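Twitching motility pilus retraction protein (Geobacter sulfurreducens PCA, PDB 5ZFQ) probably acts as the hexameric ATPase motor that drives retraction of type IV pili for twitching motility. Local coordinates at residues Ser163-Ala168 with Gly288-Thr293; Val139-Leu144 with Ala167-Lys172. One frame throughout, in Å; residues are numbered along the deposited sequence.

Contact 1. Residues Ser163-Ala168 with Gly288-Thr293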
# COMPACT_ATOMS: atom_id res chain seq x y z
N SER A 163 -18.90 -29.11 -6.54
CA SER A 163 -18.94 -29.84 -5.28
C SER A 163 -19.43 -31.30 -5.41
O SER A 163 -18.84 -32.19 -4.82
CB SER A 163 -19.80 -29.07 -4.28
OG SER A 163 -21.12 -28.92 -4.78
N THR A 164 -20.50 -31.55 -6.19
CA THR A 164 -20.99 -32.92 -6.34
C THR A 164 -20.08 -33.75 -7.22
O THR A 164 -20.01 -34.97 -7.07
CB THR A 164 -22.45 -33.01 -6.93
OG1 THR A 164 -22.53 -32.34 -8.19
CG2 THR A 164 -23.45 -32.40 -5.99
N THR A 165 -19.39 -33.10 -8.15
CA THR A 165 -18.44 -33.80 -9.01
C THR A 165 -17.21 -34.19 -8.20
O THR A 165 -16.77 -35.35 -8.23
CB THR A 165 -18.04 -32.95 -10.22
OG1 THR A 165 -19.12 -32.92 -11.16
CG2 THR A 165 -16.82 -33.54 -10.91
N LEU A 166 -16.69 -33.24 -7.44
CA LEU A 166 -15.59 -33.49 -6.52
C LEU A 166 -15.93 -34.50 -5.43
O LEU A 166 -15.13 -35.38 -5.11
CB LEU A 166 -15.14 -32.17 -5.90
CG LEU A 166 -14.40 -31.39 -6.97
CD1 LEU A 166 -14.31 -29.92 -6.63
CD2 LEU A 166 -13.03 -32.03 -7.15
N ALA A 167 -17.12 -34.37 -4.85
CA ALA A 167 -17.60 -35.32 -3.87
C ALA A 167 -17.56 -36.75 -4.41
O ALA A 167 -17.10 -37.66 -3.73
CB ALA A 167 -19.01 -34.96 -3.45
N ALA A 168 -18.03 -36.94 -5.64
CA ALA A 168 -18.13 -38.27 -6.21
C ALA A 168 -16.74 -38.85 -6.47
O ALA A 168 -16.48 -40.05 -6.27
CB ALA A 168 -18.93 -38.24 -7.49
N GLY A 288 -6.00 -33.61 -16.10
CA GLY A 288 -7.35 -33.40 -16.56
C GLY A 288 -7.99 -32.11 -16.12
O GLY A 288 -7.72 -31.57 -15.04
N VAL A 289 -8.87 -31.60 -16.97
CA VAL A 289 -9.60 -30.37 -16.70
C VAL A 289 -11.05 -30.60 -17.04
O VAL A 289 -11.38 -31.01 -18.15
CB VAL A 289 -9.07 -29.15 -17.52
CG1 VAL A 289 -9.90 -27.90 -17.21
CG2 VAL A 289 -7.56 -28.93 -17.28
N MET A 290 -11.92 -30.34 -16.09
CA MET A 290 -13.33 -30.41 -16.37
C MET A 290 -13.97 -29.05 -16.17
O MET A 290 -13.87 -28.44 -15.11
CB MET A 290 -13.98 -31.48 -15.50
CG MET A 290 -13.43 -32.87 -15.81
SD MET A 290 -14.02 -34.14 -14.68
CE MET A 290 -13.80 -33.31 -13.14
N SER A 291 -14.73 -28.62 -17.15
CA SER A 291 -15.44 -27.38 -17.07
C SER A 291 -16.90 -27.68 -17.08
O SER A 291 -17.37 -28.33 -17.95
CB SER A 291 -15.04 -26.48 -18.18
OG SER A 291 -13.78 -26.00 -17.87
N GLN A 292 -17.63 -27.15 -16.12
CA GLN A 292 -19.02 -27.44 -15.98
C GLN A 292 -20.02 -26.34 -15.98
O GLN A 292 -19.74 -25.27 -15.57
CB GLN A 292 -19.21 -28.16 -14.68
CG GLN A 292 -18.40 -29.41 -14.56
CD GLN A 292 -18.75 -30.20 -13.34
OE1 GLN A 292 -19.48 -29.74 -12.51
NE2 GLN A 292 -18.24 -31.39 -13.24
N THR A 293 -21.19 -26.63 -16.52
CA THR A 293 -22.32 -25.73 -16.48
C THR A 293 -23.61 -26.43 -16.15
O THR A 293 -23.90 -27.43 -16.73
CB THR A 293 -22.62 -25.08 -17.83
OG1 THR A 293 -21.44 -24.54 -18.38
CG2 THR A 293 -23.52 -23.97 -17.62

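Contact 2. Residues Val139-Leu144 with Ala167-Lys172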
# COMPACT_ATOMS: atom_id res chain seq x y z
N VAL A 139 -17.88 -41.65 -18.43
CA VAL A 139 -16.93 -42.57 -17.81
C VAL A 139 -15.53 -41.97 -17.70
O VAL A 139 -14.73 -42.40 -16.88
CB VAL A 139 -16.85 -43.88 -18.57
CG1 VAL A 139 -18.26 -44.44 -18.81
CG2 VAL A 139 -16.12 -43.67 -19.89
N VAL A 140 -15.24 -40.97 -18.52
CA VAL A 140 -13.89 -40.39 -18.53
C VAL A 140 -13.60 -39.77 -17.19
O VAL A 140 -12.45 -39.71 -16.76
CB VAL A 140 -13.72 -39.33 -19.65
CG1 VAL A 140 -14.58 -38.09 -19.39
CG2 VAL A 140 -12.24 -38.97 -19.81
N VAL A 141 -14.65 -39.31 -16.51
CA VAL A 141 -14.46 -38.67 -15.21
C VAL A 141 -14.04 -39.74 -14.23
O VAL A 141 -13.12 -39.56 -13.45
CB VAL A 141 -15.72 -37.97 -14.70
CG1 VAL A 141 -15.39 -37.22 -13.43
CG2 VAL A 141 -16.26 -37.01 -15.74
N LYS A 142 -14.73 -40.88 -14.30
CA LYS A 142 -14.41 -42.03 -13.48
C LYS A 142 -12.97 -42.47 -13.70
O LYS A 142 -12.24 -42.78 -12.74
CB LYS A 142 -15.39 -43.17 -13.77
CG LYS A 142 -15.22 -44.31 -12.81
CD LYS A 142 -16.42 -45.26 -12.77
CE LYS A 142 -17.16 -45.32 -14.09
NZ LYS A 142 -18.63 -45.16 -13.90
N GLU A 143 -12.54 -42.47 -14.96
CA GLU A 143 -11.17 -42.81 -15.31
C GLU A 143 -10.20 -41.82 -14.67
O GLU A 143 -9.12 -42.20 -14.22
CB GLU A 143 -10.97 -42.82 -16.82
CG GLU A 143 -11.62 -44.00 -17.53
CD GLU A 143 -11.42 -43.96 -19.05
OE1 GLU A 143 -10.69 -43.07 -19.55
OE2 GLU A 143 -12.01 -44.84 -19.74
N LEU A 144 -10.59 -40.54 -14.66
CA LEU A 144 -9.75 -39.50 -14.08
C LEU A 144 -9.60 -39.67 -12.58
O LEU A 144 -8.59 -39.29 -12.00
CB LEU A 144 -10.31 -38.11 -14.40
CG LEU A 144 -10.09 -37.60 -15.82
CD1 LEU A 144 -10.79 -36.28 -15.95
CD2 LEU A 144 -8.63 -37.45 -16.10
N ALA A 167 -17.12 -34.37 -4.85
CA ALA A 167 -17.60 -35.32 -3.87
C ALA A 167 -17.56 -36.75 -4.41
O ALA A 167 -17.10 -37.66 -3.73
CB ALA A 167 -19.01 -34.96 -3.45
N ALA A 168 -18.03 -36.94 -5.64
CA ALA A 168 -18.13 -38.27 -6.21
C ALA A 168 -16.74 -38.85 -6.47
O ALA A 168 -16.48 -40.05 -6.27
CB ALA A 168 -18.93 -38.24 -7.49
N ILE A 169 -15.84 -37.99 -6.92
CA ILE A 169 -14.45 -38.37 -7.16
C ILE A 169 -13.78 -38.81 -5.86
O ILE A 169 -13.13 -39.87 -5.81
CB ILE A 169 -13.65 -37.21 -7.80
CG1 ILE A 169 -14.04 -37.06 -9.27
CG2 ILE A 169 -12.16 -37.45 -7.66
CD1 ILE A 169 -13.57 -35.76 -9.91
N ILE A 170 -13.95 -38.01 -4.81
CA ILE A 170 -13.31 -38.31 -3.54
C ILE A 170 -13.89 -39.58 -2.93
O ILE A 170 -13.15 -40.41 -2.39
CB ILE A 170 -13.42 -37.13 -2.57
CG1 ILE A 170 -12.47 -36.01 -3.02
CG2 ILE A 170 -13.08 -37.55 -1.16
CD1 ILE A 170 -12.86 -34.64 -2.58
N ASP A 171 -15.21 -39.74 -3.05
CA ASP A 171 -15.88 -40.93 -2.56
C ASP A 171 -15.29 -42.18 -3.20
O ASP A 171 -15.04 -43.19 -2.53
CB ASP A 171 -17.38 -40.87 -2.84
CG ASP A 171 -18.13 -42.06 -2.27
OD1 ASP A 171 -17.89 -42.45 -1.10
OD2 ASP A 171 -18.96 -42.62 -3.00
N LYS A 172 -15.07 -42.11 -4.51
CA LYS A 172 -14.52 -43.24 -5.25
C LYS A 172 -13.09 -43.54 -4.78
O LYS A 172 -12.71 -44.71 -4.64
CB LYS A 172 -14.54 -42.96 -6.75
CG LYS A 172 -13.93 -44.09 -7.57
CD LYS A 172 -13.79 -43.72 -9.05
CE LYS A 172 -13.24 -44.89 -9.87
NZ LYS A 172 -14.15 -46.10 -9.90

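Contact 1. Residues Ser163-Ala168 with Gly288-Thr293
The side-chain amide of Gln292 is the one flat group in this contact, and it presents its outer end, the oxygen and nitrogen side, to Thr165. Gln292 rises from strand 286-296, which lies between strands 150-155 and 303-310, and its side chain touches Val154 of the first and Leu307 of the second. As modelled, Gln292 NE2 sits 2.7 Å from Thr165 OG1, while Gln292 OE1 is 3.5 Å from that hydroxyl. The glutamine and threonine side chains come at each other from opposite directions. Thr165 OG1 also makes a weak hydrogen bond back to the carbonyl oxygen of Gly161, one turn earlier.

Strand 150-155, the loop after it and helix 162-176 have the strand-loop-helix layout and the sequence pattern of a P-loop (Walker A), consistent with the RecA-like core of a secretion-type ATPase. Strand 286-296 runs parallel to 150-155 in the central sheet, and Thr165 lies just two residues beyond Ser163, the last residue of the pattern.

The methyl of Thr165 makes the apolar contact. With CG2 anti to the backbone N (OG1 at chi1 -74°, beside it), the methyl points to Met290, whose chain folds at chi3 (-45°) and brings its terminal methyl over: Thr165 CG2 and Met290 CE are 3.8 Å apart, the two side chains crossing at a slant. Val154 touches Thr165, Met290 and Gln292 alike, filling in between helix and strand. On the other side of strand 286-296, Ser291 OG is hydrogen-bonded to Thr155 OG1.

Contact 2. Residues Val139-Leu144 with Ala167-Lys172
Lys142 and Ile169 mark the nearest backbone approach of the two helices, their CA atoms 7.3 Å apart, and no hydrogen bond crosses between the segments. The side chains meet in two places. In the first, Val141 and Ile169 touch methyl to methyl, Val141 CG1 lying 4.2 Å from Ile169 CD1. The isoleucine gets there because its chain runs out extended past CG1 (chi2 166°), carrying CD1 to the valine. Phe132 of helix 132-135 and Met290 of strand 286-296 touch both of these residues, so the pair belongs to a buried apolar layer between helices and sheet.

The second place is a crossing of two lysines. Lys172 starts with CG anti to the backbone N (chi1 178°), stays extended as far as CE, and bends only at the last bond (chi4 63°). Its tip therefore comes up against the stem of Lys142 at about a right angle: CE and NZ of Lys172 are each 3.6 Å from Lys142 CG. Lys172 CE also comes within 3.7 Å of the Lys142 carbonyl oxygen, so the end of the chain rests on the helix backbone as well. Phe132 and Ala145 also touch the Lys172 side chain.

The ammonium groups have mates elsewhere. Lys172 NZ forms a salt bridge with Glu176, one turn on, and a long, weak ion pair with Glu146; Lys142 NZ pairs with Glu133. An alanine in place of Lys172 would probably uncover the stem of Lys142 and leave Glu176 without its salt-bridge partner. The two NZ atoms stay 6.1 Å apart; the helices meet through apolar contact at Val141 and Ile169 and through a lysine end laid across a lysine stem, with the charges probably offset by the nearby carboxylates.

Overall arrangement
After the N-terminal antiparallel sheet and its helices, the chain lays down helix 139-144, passes through strand 150-155 and the probable P-loop, and returns on helix 162-176; contact 2 closes this short loop of 22 residues. Contact 1 closes a much longer one, 119 residues of helices and strands between helix 162-176 and strand 286-296. The two loops follow one another, with Ala167 and Ala168 shared by the segments between them, and neither nests inside the other. Helix 162-176 is common to both, and Met290 joins them in space: its SD lies 3.6 Å from Val141 CG1. Together they tie two helices to the central sheet beside strand 150-155.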